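Local coordinates for periplasmic oligopeptide-binding protein (Burkholderia pseudomallei, PDB 3ZS6) that probably binds oligopeptides in the periplasm and hands them to an ABC transporter for uptake, at residues A[240-245]-A[476-481]; A[252-257]-A[486-491]. All coordinates share one frame; numbering follows the deposited sequence.

Contact 1: A[240-245]-A[476-481]; sequences GGFGQI and SADRLV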
# COMPACT_ATOMS: atom_id res chain seq x y z
N GLY A 240 21.07 5.87 5.54
CA GLY A 240 22.49 6.19 5.56
C GLY A 240 23.43 5.00 5.68
O GLY A 240 24.64 5.17 5.75
N GLY A 241 22.86 3.80 5.70
CA GLY A 241 23.65 2.60 5.95
C GLY A 241 24.07 1.80 4.73
O GLY A 241 24.88 0.89 4.85
N PHE A 242 23.52 2.13 3.56
CA PHE A 242 23.79 1.36 2.35
C PHE A 242 25.26 0.99 2.18
O PHE A 242 25.58 -0.16 1.88
CB PHE A 242 23.29 2.10 1.10
CG PHE A 242 23.43 1.29 -0.16
CD1 PHE A 242 24.64 1.25 -0.84
CD2 PHE A 242 22.37 0.55 -0.65
CE1 PHE A 242 24.78 0.50 -2.00
CE2 PHE A 242 22.50 -0.20 -1.81
CZ PHE A 242 23.70 -0.22 -2.48
N GLY A 243 26.15 1.97 2.37
CA GLY A 243 27.58 1.76 2.18
C GLY A 243 28.20 0.64 3.00
O GLY A 243 28.83 -0.26 2.45
N GLN A 244 28.02 0.71 4.32
CA GLN A 244 28.62 -0.27 5.21
C GLN A 244 27.91 -1.60 5.07
O GLN A 244 28.53 -2.66 5.15
CB GLN A 244 28.56 0.20 6.67
CG GLN A 244 27.16 0.13 7.28
CD GLN A 244 27.18 0.14 8.80
OE1 GLN A 244 28.24 0.26 9.42
NE2 GLN A 244 26.00 0.02 9.41
N ILE A 245 26.60 -1.55 4.88
CA ILE A 245 25.80 -2.77 4.76
C ILE A 245 26.16 -3.56 3.51
O ILE A 245 26.28 -4.78 3.54
CB ILE A 245 24.31 -2.44 4.74
CG1 ILE A 245 23.89 -1.91 6.12
CG2 ILE A 245 23.50 -3.67 4.37
CD1 ILE A 245 22.45 -1.47 6.20
N SER A 476 12.85 2.98 -2.07
CA SER A 476 13.85 1.99 -2.45
C SER A 476 13.44 0.63 -1.88
O SER A 476 12.97 0.54 -0.75
CB SER A 476 15.22 2.40 -1.90
OG SER A 476 16.11 1.30 -1.88
N ALA A 477 13.62 -0.43 -2.67
CA ALA A 477 13.23 -1.79 -2.28
C ALA A 477 14.32 -2.50 -1.47
O ALA A 477 14.15 -3.66 -1.06
CB ALA A 477 12.90 -2.61 -3.53
N ASP A 478 15.44 -1.82 -1.26
CA ASP A 478 16.60 -2.38 -0.59
C ASP A 478 16.26 -3.03 0.74
O ASP A 478 15.67 -2.40 1.62
CB ASP A 478 17.67 -1.30 -0.36
CG ASP A 478 18.31 -0.83 -1.66
OD1 ASP A 478 17.76 -1.11 -2.74
OD2 ASP A 478 19.35 -0.15 -1.58
N ARG A 479 16.64 -4.30 0.88
CA ARG A 479 16.48 -5.02 2.13
C ARG A 479 17.49 -6.17 2.19
O ARG A 479 18.11 -6.50 1.18
CB ARG A 479 15.04 -5.55 2.29
CG ARG A 479 14.64 -6.65 1.30
CD ARG A 479 13.47 -7.49 1.84
NE ARG A 479 12.32 -6.67 2.21
CZ ARG A 479 11.33 -6.35 1.38
NH1 ARG A 479 11.34 -6.78 0.12
NH2 ARG A 479 10.33 -5.58 1.81
N LEU A 480 17.67 -6.74 3.38
CA LEU A 480 18.58 -7.87 3.56
C LEU A 480 17.79 -9.17 3.62
O LEU A 480 16.82 -9.29 4.38
CB LEU A 480 19.40 -7.70 4.85
CG LEU A 480 20.47 -6.59 4.82
CD1 LEU A 480 20.89 -6.18 6.23
CD2 LEU A 480 21.68 -7.02 4.00
N VAL A 481 18.19 -10.13 2.80
CA VAL A 481 17.59 -11.46 2.79
C VAL A 481 18.74 -12.47 2.73
O VAL A 481 19.62 -12.37 1.87
CB VAL A 481 16.65 -11.66 1.59
CG1 VAL A 481 16.09 -13.08 1.57
CG2 VAL A 481 15.50 -10.63 1.62
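Helix 242-249 packs against the end of strand 470-480 here, helix on strand, with Phe242 meeting Asp478 and Ile245 meeting Leu480. No hydrogen bond joins the two segments. Phe242 offers the edge of its ring: CE2 lies 3.2 Å from OD2 of Asp478, and CD2 of the same ring is equally near that oxygen. OD2 sits close to the ring plane, where the C-H dipoles would probably attract a carboxylate, and the carboxylate is turned 38° from the ring. Phe242 reaches it because CG stands anti to the backbone N (chi1 -175°), beside the carbonyl carbon. The other oxygen, OD1, accepts from Gly256 N, which helps fix the rotation of the group. Asp478 N in turn donates to Ser476 OG at 3.3 Å, closing an ST turn just before it. Three residues on from Phe242, the pairing is purely apolar: the CG2 branch of Ile245 touches CD2 of Leu480 at 3.8 Å in the conformer described here. Leu223 of helix 219-227 packs on Leu480, and Leu253 of strand 253-258 on Phe242. Such helix-on-strand packing is typical of the alpha/beta lobes of periplasmic binding proteins.

Contact 2: A[252-257]-A[486-491]; sequences ELRPGL and GGYTLT. With GOL (glycerol), chain E.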
# COMPACT_ATOMS: atom_id res chain seq x y z
N GLU A 252 23.32 -10.28 -0.29
CA GLU A 252 22.15 -10.41 0.59
C GLU A 252 21.34 -9.11 0.57
O GLU A 252 20.13 -9.10 0.83
CB GLU A 252 22.56 -10.79 2.02
CG GLU A 252 23.29 -12.13 2.09
CD GLU A 252 23.64 -12.56 3.50
OE1 GLU A 252 23.37 -11.78 4.44
OE2 GLU A 252 24.18 -13.67 3.66
N LEU A 253 22.01 -8.01 0.25
CA LEU A 253 21.32 -6.73 0.11
C LEU A 253 20.62 -6.75 -1.25
O LEU A 253 21.28 -6.62 -2.29
CB LEU A 253 22.32 -5.56 0.20
CG LEU A 253 21.82 -4.14 -0.11
CD1 LEU A 253 20.46 -3.91 0.48
CD2 LEU A 253 22.79 -3.07 0.41
N ARG A 254 19.31 -6.94 -1.24
CA ARG A 254 18.55 -7.07 -2.48
C ARG A 254 18.08 -5.69 -2.94
O ARG A 254 17.23 -5.07 -2.30
CB ARG A 254 17.36 -8.01 -2.29
CG ARG A 254 17.68 -9.28 -1.50
CD ARG A 254 18.76 -10.15 -2.19
NE ARG A 254 19.11 -11.28 -1.33
CZ ARG A 254 18.91 -12.56 -1.63
NH1 ARG A 254 18.39 -12.90 -2.81
NH2 ARG A 254 19.24 -13.49 -0.76
N PRO A 255 18.63 -5.21 -4.06
CA PRO A 255 18.46 -3.82 -4.46
C PRO A 255 17.32 -3.62 -5.46
O PRO A 255 16.92 -4.57 -6.14
CB PRO A 255 19.77 -3.53 -5.17
CG PRO A 255 20.06 -4.84 -5.89
CD PRO A 255 19.54 -5.94 -4.97
N GLY A 256 16.85 -2.38 -5.55
CA GLY A 256 15.91 -1.96 -6.57
C GLY A 256 15.01 -0.83 -6.09
O GLY A 256 15.03 -0.47 -4.91
N LEU A 257 14.23 -0.26 -7.00
CA LEU A 257 13.20 0.70 -6.63
C LEU A 257 11.84 0.01 -6.65
O LEU A 257 11.65 -0.99 -7.34
CB LEU A 257 13.21 1.88 -7.60
CG LEU A 257 14.44 2.79 -7.62
CD1 LEU A 257 14.45 3.65 -8.88
CD2 LEU A 257 14.52 3.65 -6.37
N GLY A 486 15.96 -18.99 -0.87
CA GLY A 486 15.83 -19.10 -2.32
C GLY A 486 14.49 -18.60 -2.85
O GLY A 486 13.51 -18.48 -2.09
N GLY A 487 14.44 -18.30 -4.15
CA GLY A 487 13.21 -17.87 -4.80
C GLY A 487 12.98 -16.36 -4.90
O GLY A 487 12.04 -15.92 -5.56
N TYR A 488 13.82 -15.56 -4.25
CA TYR A 488 13.66 -14.10 -4.26
C TYR A 488 14.03 -13.56 -5.64
O TYR A 488 15.07 -13.93 -6.19
CB TYR A 488 14.54 -13.45 -3.18
CG TYR A 488 14.16 -12.02 -2.81
CD1 TYR A 488 14.68 -10.94 -3.53
CD2 TYR A 488 13.30 -11.77 -1.75
CE1 TYR A 488 14.34 -9.63 -3.19
CE2 TYR A 488 12.94 -10.46 -1.42
CZ TYR A 488 13.47 -9.40 -2.14
OH TYR A 488 13.12 -8.11 -1.79
N THR A 489 13.20 -12.68 -6.20
CA THR A 489 13.53 -12.04 -7.47
C THR A 489 13.58 -10.53 -7.31
O THR A 489 13.13 -9.98 -6.30
CB THR A 489 12.52 -12.36 -8.59
OG1 THR A 489 11.38 -11.50 -8.46
CG2 THR A 489 12.08 -13.84 -8.53
N LEU A 490 14.13 -9.85 -8.31
CA LEU A 490 14.25 -8.39 -8.24
C LEU A 490 13.21 -7.72 -9.13
O LEU A 490 13.35 -6.54 -9.47
CB LEU A 490 15.66 -7.95 -8.62
CG LEU A 490 16.80 -8.59 -7.81
CD1 LEU A 490 18.17 -8.08 -8.28
CD2 LEU A 490 16.62 -8.35 -6.31
N THR A 491 12.18 -8.46 -9.52
CA THR A 491 11.20 -7.93 -10.46
C THR A 491 9.78 -7.77 -9.88
O THR A 491 8.86 -7.36 -10.58
CB THR A 491 11.13 -8.80 -11.72
OG1 THR A 491 10.68 -10.11 -11.37
CG2 THR A 491 12.51 -8.90 -12.38
C1 GOL E . 18.15 -12.48 -8.48
O1 GOL E . 17.02 -13.01 -9.13
C2 GOL E . 17.88 -12.37 -6.98
O2 GOL E . 17.69 -13.64 -6.40
C3 GOL E . 19.07 -11.68 -6.32
O3 GOL E . 18.64 -11.08 -5.13
O HOH W 1 14.31 -6.04 -2.79
O HOH W 2 16.90 -15.89 -3.51
O HOH W 3 12.51 -4.01 -7.30
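Arg254 lays the aliphatic start of its side chain over the ring of Tyr488, joining strand 253-258 to the loop after strand 485-486 in this periplasmic binding protein fold. CB comes to 3.5 Å from CE1 of the tyrosine, and CG makes an off-centre CH-pi contact, 4.2 Å from the ring centroid. A bend at chi2 (-61°) turns the rest of the arginine along the ring toward Tyr488 CB, with the guanidinium plane 62° from that of the ring. There NE donates to Glu252 O from above the carbonyl plane, NH2 to Val481 O, and NH1 to O3 of a glycerol, probably from the crystallisation liquor, at 3.0 Å. Several bonds thus hold the guanidinium in place. The same glycerol donates through O2 to Tyr488 O, so it bridges the two segments. Leu490 packs beside Arg254 on Pro255, its CD2 4.0 Å from Pro255 CD and also close to Pro255 O. Arg479 NH1 bonds to Tyr488 OH, linking the phenol to the neighbouring strand. Water completes the interface at the far end of the ring: water 1 lies in the ring plane, 2.6 Å from Tyr488 OH, and donates to Arg254 O at 3.1 Å.

Contacts 1 and 2 meet on neighbouring strands of the mixed sheet, their centres 11 Å apart. Strands 253-258 and 470-480 run antiparallel, with probable backbone hydrogen bonds from Ala477 N to Gly256 O (2.6 Å) and from Arg254 N to Arg479 O (2.7 Å). Asp478 OD1 also packs 3.3 Å from Pro255 CA, and Leu253 carries strand 253-258 onto helix 242-249. The strand pair therefore stands between the helix of contact 1 and the loop of contact 2. Contact 1 is buried and has no hydrogen bond across it, whereas contact 2 lies at the surface, where glycerol and water take part.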